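Electron transfer flavoprotein, alpha subunit (Thermotoga maritima, PDB 7KOE) probably carries electrons on bound flavin-adenine dinucleotide as the alpha subunit of an electron transfer flavoprotein that assembles with further subunits, among them a ferredoxin-like protein. Local coordinates at residues V86-K91 against I182-D187; W42-G47 against K64-K69; T205-E210 against T263-R268. All blocks are in the same frame, centred on the assembly; numbering follows the deposited sequence.

Interaction 1. Residues V86-K91 against I182-D187; sequences VDMVRK and IEEEYD
The Tyr-186 ring is met by Asp-87 and Met-88 at its edge, not over a face: Met-88 CE and Asp-87 CB both lie close to the ring plane. Met-88 CE is 3.6 Å from Tyr-186 CE1, and Asp-87 CB is 3.8 Å from the same carbon. The Asp-87 carboxylate is turned 35° from the ring plane; its spacing from the hydroxyl is doubtful in the model. Tyr-186 OH also has a weak hydrogen bond to Lys-83 O. Methionine suits its buried place because its flexible chain, bent at chi2 and chi3, slides past the tyrosine in the opposite direction, so that Met-88 CE touches both the ring edge and, at 4.0 Å, Glu-184 CG. Met-88 also rests on Leu-66 and Val-68 of strand 65-69. The short helix 87-90 thus packs against the parallel sheet of a Rossmann-like alpha/beta domain, where strand 181-185 is an outermost strand within the chain. Nearer solvent, charge takes over. Lys-91 and Glu-184 reach for each other from opposite directions, and Lys-91 NZ stands 3.6 Å from Glu-184 OE2, a long salt bridge. Both chains start with CG opposite the backbone N; the lysine then kinks at chi3 (-75°), whereas the glutamate bends one bond earlier, at chi2 (68°), lifting its carboxylate toward the ammonium group.

Interaction 2. Residues W42-G47 against K64-K69; sequences WGVLLG and KVLYVK
Lys-64 CB lies over one face of the Trp-42 indole, offset toward the rim, with Lys-64 CG beside Trp-42 NE1. Lys-64 CB stands 3.7 Å from the centroid of the five-membered ring of Trp-42, a CH-pi contact, and the bend at chi2 of the lysine carries its amine away from the ring. Glu-40 accepts a hydrogen bond from Trp-42 NE1, and Lys-64 NZ makes long, weak ion pairs with Glu-40 and Glu-180. The benzo end of the indole meets Leu-66, whose CB is 3.6 Å from Trp-42 CZ3, with Leu-66 CD2 at the ring edge. Farther along this face, past the Val-44 and Leu-66 pair, Leu-46 and Val-68 lie side by side and point the same way, Leu-46 CG 4.1 Å from Val-68 CB; branched aliphatic residues fill such a buried sheet face well.

Strands 40-46 and 65-69 run parallel, joined through helix 51-60 as a beta-alpha-beta unit of a Rossmann-like sheet. Leu-45 bonds to residues on both sides of its partner Tyr-67, as parallel strands do: Leu-45 N donates to Leu-66 O at 2.8 Å, and Leu-45 O accepts a weak bond from Val-68 N. Leu-66 N to Gly-43 O and Gly-47 N to Val-68 O extend the pattern.

On the face toward the helix, Leu-45 crosses the Tyr-67 ring at a slant, with Leu-45 CD2 3.6 Å from Tyr-67 CD1. Lys-69 CD sits over the centre of one face of that ring, 3.5 Å above its plane, while Lys-69 NZ forms a salt bridge with Glu-185. Tyr-67 OH is hydrogen-bonded to Leu-50 N. Gly-47 leaves the strand at a phi of 138°, a backbone shape that glycine tolerates because it lacks a CB.

Interaction 3. Residues T205-E210 against T263-R268; sequences TQVNLE and TGKTVR. With FAD (flavin-adenine dinucleotide), chain J.
Leu-209 and Lys-265 cross at about a right angle where two loops of the Rossmann-like FAD-binding domain meet, each leading into a strand of its parallel sheet, 214-218 and 271-275. The lysine runs fully extended beyond CG, presenting a long aliphatic stem: Leu-209 CD2 lies 3.7 Å from Lys-265 CD. At the far end, Lys-265 NZ is hydrogen-bonded to Glu-257 O and comes 4.0 Å from Val-207 CG1. Glu-210 bends at chi2 (98°), folding its carboxylate back against the same stem, with OE2 3.3 Å from Lys-265 CG. Their charged atoms stay apart, Glu-210 OE2 being 5.1 Å from Lys-265 NZ, too far for a salt bridge, although the opposite charges may still attract weakly. Leu-209 has a positive phi (57°), an uncommon choice for leucine; its side chain is buried among Val-260, Val-215 and Val-267, where apolar bulk is at home. Val-267 puts CG1 beside its backbone N, 4.0 Å from Leu-209 CG. Away from this contact, Asn-208 OD1 accepts a hydrogen bond from Arg-177 of the neighbouring electron transfer flavoprotein subunit. Thr-263 brings the second loop to the flavin: its OG1, at chi1 61°, makes a weak hydrogen bond with Glu-16 of the ferredoxin-like chain, its CG2 lies 3.7 Å from FAD C6, and Thr-263 N gives FAD O4 a weak hydrogen bond of 2.8 Å.

How the interactions relate
Interactions 1 and 2 belong to one sheet: strands 65-69 and 181-185 are neighbours, and Ile-182 probably hydrogen-bonds to Val-65 and Tyr-67 while packing on Trp-42. Interaction 2 is buried and rests on main-chain bonds backed by apolar side chains; interaction 1, its centre 9 Å from that of interaction 2, is a surface contact in which helix 87-90 meets an outermost strand of the sheet within this chain through a tyrosine edge and a long salt bridge. Interaction 3 stands apart, its centre 38 Å from that of interaction 1, in the FAD-binding domain. It is partly buried, joins loops instead of regular elements, and relies on side-chain packing, but it alone of the three touches the flavin.

Interaction 1. Residues V86-K91 against I182-D187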
loop_
_atom_site.group_PDB
_atom_site.type_symbol
_atom_site.label_atom_id
_atom_site.label_comp_id
_atom_site.label_asym_id
_atom_site.label_seq_id
_atom_site.Cartn_x
_atom_site.Cartn_y
_atom_site.Cartn_z
ATOM N N VAL B 86 30.663 -24.623 42.775
ATOM C CA VAL B 86 30.773 -25.476 41.597
ATOM C C VAL B 86 31.128 -26.905 41.959
ATOM O O VAL B 86 31.052 -27.785 41.088
ATOM C CB VAL B 86 31.784 -24.927 40.569
ATOM C CG1 VAL B 86 31.499 -23.470 40.262
ATOM C CG2 VAL B 86 33.211 -25.122 41.055
ATOM N N ASP B 87 31.523 -27.167 43.204
ATOM C CA ASP B 87 31.616 -28.539 43.674
ATOM C C ASP B 87 30.258 -29.066 44.105
ATOM O O ASP B 87 29.991 -30.261 43.958
ATOM C CB ASP B 87 32.619 -28.638 44.821
ATOM C CG ASP B 87 34.053 -28.646 44.335
ATOM O OD1 ASP B 87 34.265 -28.786 43.114
ATOM O OD2 ASP B 87 34.971 -28.519 45.170
ATOM N N MET B 88 29.389 -28.200 44.618
ATOM C CA MET B 88 28.032 -28.577 44.987
ATOM C C MET B 88 27.072 -28.535 43.808
ATOM O O MET B 88 25.893 -28.856 43.973
ATOM C CB MET B 88 27.516 -27.672 46.104
ATOM C CG MET B 88 28.300 -27.805 47.395
ATOM S SD MET B 88 28.558 -29.521 47.880
ATOM C CE MET B 88 30.343 -29.632 47.822
ATOM N N VAL B 89 27.547 -28.126 42.637
ATOM C CA VAL B 89 26.793 -28.257 41.398
ATOM C C VAL B 89 27.276 -29.442 40.575
ATOM O O VAL B 89 26.447 -30.146 39.980
ATOM C CB VAL B 89 26.859 -26.938 40.599
ATOM C CG1 VAL B 89 26.115 -27.028 39.289
ATOM C CG2 VAL B 89 26.228 -25.854 41.409
ATOM N N ARG B 90 28.576 -29.724 40.577
ATOM C CA ARG B 90 29.077 -30.917 39.914
ATOM C C ARG B 90 28.669 -32.193 40.643
ATOM O O ARG B 90 28.514 -33.242 40.007
ATOM C CB ARG B 90 30.597 -30.842 39.787
ATOM C CG ARG B 90 31.062 -30.020 38.603
ATOM C CD ARG B 90 32.573 -29.887 38.581
ATOM N NE ARG B 90 33.043 -29.310 37.328
ATOM C CZ ARG B 90 33.160 -28.006 37.105
ATOM N NH1 ARG B 90 32.841 -27.139 38.056
ATOM N NH2 ARG B 90 33.595 -27.567 35.933
ATOM N N LYS B 91 28.471 -32.126 41.961
ATOM C CA LYS B 91 28.122 -33.319 42.723
ATOM C C LYS B 91 26.644 -33.665 42.600
ATOM O O LYS B 91 26.298 -34.811 42.292
ATOM C CB LYS B 91 28.494 -33.131 44.195
ATOM C CG LYS B 91 28.064 -34.264 45.101
ATOM C CD LYS B 91 28.570 -34.056 46.518
ATOM C CE LYS B 91 30.056 -34.341 46.624
ATOM N NZ LYS B 91 30.540 -34.220 48.025
ATOM N N ILE B 182 21.445 -31.325 54.575
ATOM C CA ILE B 182 22.681 -32.012 54.220
ATOM C C ILE B 182 23.856 -31.131 54.617
ATOM O O ILE B 182 24.053 -30.050 54.052
ATOM C CB ILE B 182 22.727 -32.340 52.723
ATOM C CG1 ILE B 182 21.508 -33.162 52.306
ATOM C CG2 ILE B 182 24.009 -33.071 52.390
ATOM C CD1 ILE B 182 20.491 -32.378 51.506
ATOM N N GLU B 183 24.641 -31.586 55.586
ATOM C CA GLU B 183 25.873 -30.903 55.951
ATOM C C GLU B 183 27.037 -31.536 55.203
ATOM O O GLU B 183 27.325 -32.724 55.376
ATOM C CB GLU B 183 26.129 -30.947 57.460
ATOM C CG GLU B 183 25.252 -30.012 58.276
ATOM C CD GLU B 183 23.917 -30.618 58.638
ATOM O OE1 GLU B 183 23.696 -31.805 58.322
ATOM O OE2 GLU B 183 23.088 -29.908 59.244
ATOM N N GLU B 184 27.694 -30.740 54.370
ATOM C CA GLU B 184 28.923 -31.136 53.694
ATOM C C GLU B 184 30.023 -30.248 54.257
ATOM O O GLU B 184 30.111 -29.065 53.914
ATOM C CB GLU B 184 28.792 -30.996 52.179
ATOM C CG GLU B 184 30.031 -31.412 51.405
ATOM C CD GLU B 184 30.311 -32.901 51.475
ATOM O OE1 GLU B 184 29.351 -33.691 51.607
ATOM O OE2 GLU B 184 31.498 -33.280 51.404
ATOM N N GLU B 185 30.843 -30.807 55.141
ATOM C CA GLU B 185 31.900 -30.038 55.789
ATOM C C GLU B 185 33.007 -29.804 54.770
ATOM O O GLU B 185 33.873 -30.657 54.558
ATOM C CB GLU B 185 32.414 -30.764 57.024
ATOM C CG GLU B 185 31.638 -30.435 58.291
ATOM C CD GLU B 185 30.313 -31.172 58.374
ATOM O OE1 GLU B 185 30.241 -32.329 57.919
ATOM O OE2 GLU B 185 29.341 -30.597 58.909
ATOM N N TYR B 186 32.965 -28.639 54.135
ATOM C CA TYR B 186 33.785 -28.357 52.969
ATOM C C TYR B 186 35.222 -28.062 53.370
ATOM O O TYR B 186 35.479 -27.349 54.343
ATOM C CB TYR B 186 33.208 -27.170 52.200
ATOM C CG TYR B 186 33.656 -27.095 50.766
ATOM C CD1 TYR B 186 32.974 -27.789 49.776
ATOM C CD2 TYR B 186 34.756 -26.334 50.396
ATOM C CE1 TYR B 186 33.379 -27.728 48.457
ATOM C CE2 TYR B 186 35.168 -26.268 49.074
ATOM C CZ TYR B 186 34.475 -26.969 48.114
ATOM O OH TYR B 186 34.879 -26.904 46.804
ATOM N N ASP B 187 36.157 -28.606 52.598
ATOM C CA ASP B 187 37.577 -28.390 52.805
ATOM C C ASP B 187 38.114 -27.626 51.605
ATOM O O ASP B 187 37.684 -27.850 50.470
ATOM C CB ASP B 187 38.313 -29.729 52.992
ATOM C CG ASP B 187 39.726 -29.568 53.555
ATOM O OD1 ASP B 187 40.496 -28.676 53.132
ATOM O OD2 ASP B 187 40.070 -30.354 54.460
#

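Interaction 2. Residues W42-G47 against K64-K69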
loop_
_atom_site.group_PDB
_atom_site.type_symbol
_atom_site.label_atom_id
_atom_site.label_comp_id
_atom_site.label_asym_id
_atom_site.label_seq_id
_atom_site.Cartn_x
_atom_site.Cartn_y
_atom_site.Cartn_z
ATOM N N TRP B 42 15.632 -27.278 46.639
ATOM C CA TRP B 42 16.726 -27.320 47.595
ATOM C C TRP B 42 17.040 -25.915 48.099
ATOM O O TRP B 42 16.423 -24.924 47.704
ATOM C CB TRP B 42 17.964 -27.948 46.965
ATOM C CG TRP B 42 18.052 -29.413 47.156
ATOM C CD1 TRP B 42 17.027 -30.304 47.116
ATOM C CD2 TRP B 42 19.237 -30.172 47.415
ATOM N NE1 TRP B 42 17.497 -31.573 47.331
ATOM C CE2 TRP B 42 18.850 -31.518 47.536
ATOM C CE3 TRP B 42 20.584 -29.843 47.571
ATOM C CZ2 TRP B 42 19.763 -32.537 47.776
ATOM C CZ3 TRP B 42 21.489 -30.856 47.819
ATOM C CH2 TRP B 42 21.074 -32.186 47.919
ATOM N N GLY B 43 18.008 -25.835 49.003
ATOM C CA GLY B 43 18.566 -24.566 49.414
ATOM C C GLY B 43 20.033 -24.718 49.745
ATOM O O GLY B 43 20.393 -25.530 50.600
ATOM N N VAL B 44 20.895 -23.956 49.085
ATOM C CA VAL B 44 22.332 -24.031 49.313
ATOM C C VAL B 44 22.721 -22.915 50.265
ATOM O O VAL B 44 22.381 -21.749 50.040
ATOM C CB VAL B 44 23.118 -23.934 47.996
ATOM C CG1 VAL B 44 24.553 -24.368 48.214
ATOM C CG2 VAL B 44 22.464 -24.790 46.939
ATOM N N LEU B 45 23.429 -23.269 51.330
ATOM C CA LEU B 45 23.771 -22.306 52.361
ATOM C C LEU B 45 25.194 -22.595 52.804
ATOM O O LEU B 45 25.546 -23.754 53.041
ATOM C CB LEU B 45 22.785 -22.396 53.529
ATOM C CG LEU B 45 22.639 -21.222 54.497
ATOM C CD1 LEU B 45 21.229 -21.223 55.051
ATOM C CD2 LEU B 45 23.632 -21.285 55.627
ATOM N N LEU B 46 26.007 -21.550 52.908
ATOM C CA LEU B 46 27.436 -21.686 53.146
ATOM C C LEU B 46 27.809 -20.942 54.417
ATOM O O LEU B 46 27.441 -19.777 54.588
ATOM C CB LEU B 46 28.245 -21.151 51.960
ATOM C CG LEU B 46 28.267 -21.955 50.655
ATOM C CD1 LEU B 46 27.117 -21.580 49.740
ATOM C CD2 LEU B 46 29.579 -21.744 49.937
ATOM N N GLY B 47 28.539 -21.611 55.298
ATOM C CA GLY B 47 29.005 -21.043 56.540
ATOM C C GLY B 47 28.863 -22.031 57.668
ATOM O O GLY B 47 28.365 -23.147 57.496
ATOM N N LYS B 64 14.584 -29.436 50.738
ATOM C CA LYS B 64 15.786 -29.885 51.414
ATOM C C LYS B 64 16.694 -28.670 51.564
ATOM O O LYS B 64 16.438 -27.607 50.992
ATOM C CB LYS B 64 16.492 -30.991 50.622
ATOM C CG LYS B 64 15.565 -32.052 50.017
ATOM C CD LYS B 64 14.816 -32.894 51.021
ATOM C CE LYS B 64 13.925 -33.913 50.323
ATOM N NZ LYS B 64 14.727 -34.929 49.585
ATOM N N VAL B 65 17.761 -28.812 52.344
ATOM C CA VAL B 65 18.735 -27.737 52.517
ATOM C C VAL B 65 20.128 -28.342 52.424
ATOM O O VAL B 65 20.453 -29.278 53.161
ATOM C CB VAL B 65 18.555 -26.982 53.850
ATOM C CG1 VAL B 65 19.820 -26.236 54.243
ATOM C CG2 VAL B 65 17.398 -26.000 53.758
ATOM N N LEU B 66 20.942 -27.832 51.506
ATOM C CA LEU B 66 22.349 -28.205 51.427
ATOM C C LEU B 66 23.131 -27.171 52.226
ATOM O O LEU B 66 23.405 -26.072 51.744
ATOM C CB LEU B 66 22.807 -28.275 49.977
ATOM C CG LEU B 66 24.286 -28.537 49.713
ATOM C CD1 LEU B 66 24.738 -29.820 50.378
ATOM C CD2 LEU B 66 24.534 -28.589 48.223
ATOM N N TYR B 67 23.471 -27.515 53.464
ATOM C CA TYR B 67 24.122 -26.579 54.377
ATOM C C TYR B 67 25.616 -26.875 54.353
ATOM O O TYR B 67 26.130 -27.672 55.134
ATOM C CB TYR B 67 23.501 -26.695 55.765
ATOM C CG TYR B 67 24.116 -25.867 56.880
ATOM C CD1 TYR B 67 24.676 -24.619 56.637
ATOM C CD2 TYR B 67 24.062 -26.311 58.193
ATOM C CE1 TYR B 67 25.220 -23.868 57.665
ATOM C CE2 TYR B 67 24.590 -25.561 59.227
ATOM C CZ TYR B 67 25.172 -24.344 58.954
ATOM O OH TYR B 67 25.703 -23.598 59.979
ATOM N N VAL B 68 26.317 -26.214 53.435
ATOM C CA VAL B 68 27.758 -26.381 53.279
ATOM C C VAL B 68 28.461 -25.685 54.437
ATOM O O VAL B 68 28.141 -24.540 54.774
ATOM C CB VAL B 68 28.222 -25.827 51.922
ATOM C CG1 VAL B 68 29.699 -26.086 51.710
ATOM C CG2 VAL B 68 27.410 -26.440 50.797
ATOM N N LYS B 69 29.416 -26.376 55.047
ATOM C CA LYS B 69 30.032 -25.942 56.292
ATOM C C LYS B 69 31.490 -25.581 56.068
ATOM O O LYS B 69 32.283 -26.435 55.657
ATOM C CB LYS B 69 29.934 -27.044 57.347
ATOM C CG LYS B 69 28.636 -27.794 57.313
ATOM C CD LYS B 69 27.594 -27.038 58.086
ATOM C CE LYS B 69 27.926 -26.994 59.569
ATOM N NZ LYS B 69 28.054 -28.353 60.167
#

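Interaction 3. Residues T205-E210 against T263-R268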
loop_
_atom_site.group_PDB
_atom_site.type_symbol
_atom_site.label_atom_id
_atom_site.label_comp_id
_atom_site.label_asym_id
_atom_site.label_seq_id
_atom_site.Cartn_x
_atom_site.Cartn_y
_atom_site.Cartn_z
ATOM N N THR B 205 27.899 6.625 53.981
ATOM C CA THR B 205 29.034 7.534 53.909
ATOM C C THR B 205 29.142 8.236 52.564
ATOM O O THR B 205 29.884 9.217 52.453
ATOM C CB THR B 205 30.337 6.786 54.189
ATOM O OG1 THR B 205 30.514 5.757 53.207
ATOM C CG2 THR B 205 30.305 6.163 55.569
ATOM N N GLN B 206 28.438 7.748 51.544
ATOM C CA GLN B 206 28.418 8.384 50.234
ATOM C C GLN B 206 26.984 8.562 49.759
ATOM O O GLN B 206 26.039 8.376 50.532
ATOM C CB GLN B 206 29.212 7.563 49.219
ATOM C CG GLN B 206 30.700 7.508 49.487
ATOM C CD GLN B 206 31.415 6.555 48.560
ATOM O OE1 GLN B 206 31.208 6.580 47.348
ATOM N NE2 GLN B 206 32.258 5.699 49.124
ATOM N N VAL B 207 26.813 8.930 48.495
ATOM C CA VAL B 207 25.499 9.036 47.876
ATOM C C VAL B 207 25.270 7.765 47.077
ATOM O O VAL B 207 26.040 7.459 46.160
ATOM C CB VAL B 207 25.404 10.272 46.970
ATOM C CG1 VAL B 207 24.039 10.336 46.308
ATOM C CG2 VAL B 207 25.699 11.533 47.759
ATOM N N ASN B 208 24.226 7.016 47.415
ATOM C CA ASN B 208 23.984 5.748 46.720
ATOM C C ASN B 208 23.103 5.964 45.495
ATOM O O ASN B 208 23.565 5.821 44.360
ATOM C CB ASN B 208 23.355 4.740 47.680
ATOM C CG ASN B 208 24.099 4.650 48.988
ATOM O OD1 ASN B 208 25.319 4.507 49.009
ATOM N ND2 ASN B 208 23.369 4.742 50.091
ATOM N N LEU B 209 21.837 6.321 45.717
ATOM C CA LEU B 209 20.842 6.713 44.716
ATOM C C LEU B 209 20.587 5.671 43.615
ATOM O O LEU B 209 19.881 5.965 42.652
ATOM C CB LEU B 209 21.205 8.064 44.089
ATOM C CG LEU B 209 20.055 9.022 43.791
ATOM C CD1 LEU B 209 19.274 9.334 45.040
ATOM C CD2 LEU B 209 20.600 10.282 43.189
ATOM N N GLU B 210 21.138 4.465 43.710
ATOM C CA GLU B 210 20.654 3.336 42.925
ATOM C C GLU B 210 20.413 2.106 43.766
ATOM O O GLU B 210 19.629 1.241 43.357
ATOM C CB GLU B 210 21.633 2.946 41.805
ATOM C CG GLU B 210 21.847 3.954 40.698
ATOM C CD GLU B 210 23.097 4.777 40.896
ATOM O OE1 GLU B 210 23.847 4.497 41.851
ATOM O OE2 GLU B 210 23.341 5.687 40.084
ATOM N N THR B 263 19.823 12.558 32.566
ATOM C CA THR B 263 21.234 12.888 32.698
ATOM C C THR B 263 21.675 12.931 34.153
ATOM O O THR B 263 22.664 13.588 34.487
ATOM C CB THR B 263 21.541 14.214 32.011
ATOM O OG1 THR B 263 20.781 15.260 32.625
ATOM C CG2 THR B 263 21.194 14.139 30.540
ATOM N N GLY B 264 20.951 12.241 35.026
ATOM C CA GLY B 264 21.356 12.083 36.403
ATOM C C GLY B 264 21.573 10.621 36.716
ATOM O O GLY B 264 22.368 9.953 36.051
ATOM N N LYS B 265 20.870 10.107 37.717
ATOM C CA LYS B 265 20.955 8.703 38.083
ATOM C C LYS B 265 19.572 8.083 37.995
ATOM O O LYS B 265 18.589 8.671 38.453
ATOM C CB LYS B 265 21.529 8.532 39.488
ATOM C CG LYS B 265 22.989 8.934 39.591
ATOM C CD LYS B 265 23.418 9.133 41.030
ATOM C CE LYS B 265 24.876 9.548 41.117
ATOM N NZ LYS B 265 25.316 9.750 42.524
ATOM N N THR B 266 19.498 6.906 37.384
ATOM C CA THR B 266 18.246 6.168 37.272
ATOM C C THR B 266 18.068 5.354 38.546
ATOM O O THR B 266 18.822 4.411 38.803
ATOM C CB THR B 266 18.248 5.278 36.034
ATOM O OG1 THR B 266 18.237 6.099 34.861
ATOM C CG2 THR B 266 17.023 4.385 36.016
ATOM N N VAL B 267 17.089 5.733 39.350
ATOM C CA VAL B 267 16.852 5.061 40.617
ATOM C C VAL B 267 16.010 3.816 40.382
ATOM O O VAL B 267 15.233 3.725 39.425
ATOM C CB VAL B 267 16.188 6.022 41.628
ATOM C CG1 VAL B 267 17.031 7.244 41.815
ATOM C CG2 VAL B 267 14.810 6.443 41.170
ATOM N N ARG B 268 16.200 2.822 41.242
ATOM C CA ARG B 268 15.290 1.680 41.334
ATOM C C ARG B 268 15.039 1.355 42.801
ATOM O O ARG B 268 15.542 0.355 43.327
ATOM C CB ARG B 268 15.863 0.473 40.588
ATOM C CG ARG B 268 14.846 -0.594 40.242
ATOM C CD ARG B 268 15.460 -1.973 40.344
ATOM N NE ARG B 268 16.804 -2.003 39.779
ATOM C CZ ARG B 268 17.716 -2.928 40.064
ATOM N NH1 ARG B 268 17.430 -3.905 40.913
ATOM N NH2 ARG B 268 18.914 -2.873 39.499
HETATM P PA FAD J . 9.269 22.195 37.846
HETATM O O1A FAD J . 9.215 23.669 37.931
HETATM O O2A FAD J . 8.924 21.652 36.469
HETATM O O5B FAD J . 8.401 21.572 38.952
HETATM C C5B FAD J . 7.738 22.395 39.932
HETATM C C4B FAD J . 6.566 21.631 40.486
HETATM O O4B FAD J . 6.491 21.833 41.915
HETATM C C3B FAD J . 5.205 22.033 39.920
HETATM O O3B FAD J . 4.409 20.883 39.658
HETATM C C2B FAD J . 4.613 22.898 41.034
HETATM O O2B FAD J . 3.193 22.849 41.051
HETATM C C1B FAD J . 5.178 22.199 42.264
HETATM N N9A FAD J . 5.227 23.031 43.461
HETATM C C8A FAD J . 5.364 24.392 43.518
HETATM N N7A FAD J . 5.371 24.877 44.736
HETATM C C5A FAD J . 5.225 23.754 45.537
HETATM C C6A FAD J . 5.157 23.584 46.933
HETATM N N6A FAD J . 5.231 24.590 47.809
HETATM N N1A FAD J . 5.009 22.327 47.406
HETATM C C2A FAD J . 4.936 21.317 46.536
HETATM N N3A FAD J . 4.991 21.356 45.204
HETATM C C4A FAD J . 5.134 22.611 44.763
HETATM N N1 FAD J . 15.558 16.805 34.967
HETATM C C2 FAD J . 15.869 15.965 35.990
HETATM O O2 FAD J . 15.308 16.053 37.076
HETATM N N3 FAD J . 16.818 14.989 35.812
HETATM C C4 FAD J . 17.519 14.756 34.670
HETATM O O4 FAD J . 18.351 13.853 34.625
HETATM C C4X FAD J . 17.196 15.656 33.591
HETATM N N5 FAD J . 17.814 15.502 32.481
HETATM C C5X FAD J . 17.512 16.351 31.447
HETATM C C6 FAD J . 18.181 16.189 30.243
HETATM C C7 FAD J . 17.913 17.019 29.164
HETATM C C7M FAD J . 18.660 16.812 27.876
HETATM C C8 FAD J . 16.952 18.033 29.291
HETATM C C8M FAD J . 16.629 18.939 28.144
HETATM C C9 FAD J . 16.279 18.198 30.495
HETATM C C9A FAD J . 16.557 17.367 31.570
HETATM N N10 FAD J . 15.881 17.485 32.796
HETATM C C10 FAD J . 16.194 16.656 33.839
HETATM C "C1'" FAD J . 14.902 18.561 33.008
HETATM C "C2'" FAD J . 13.453 18.145 32.804
HETATM O "O2'" FAD J . 13.115 18.188 31.418
HETATM C "C3'" FAD J . 12.557 19.120 33.565
HETATM O "O3'" FAD J . 12.669 20.403 32.959
HETATM C "C4'" FAD J . 12.911 19.254 35.045
HETATM O "O4'" FAD J . 12.919 17.965 35.657
HETATM C "C5'" FAD J . 11.968 20.160 35.800
HETATM O "O5'" FAD J . 12.248 20.040 37.210
HETATM P P FAD J . 11.108 20.158 38.281
HETATM O O1P FAD J . 11.752 19.884 39.641
HETATM O O2P FAD J . 9.963 19.335 37.934
HETATM O O3P FAD J . 10.717 21.679 38.220
#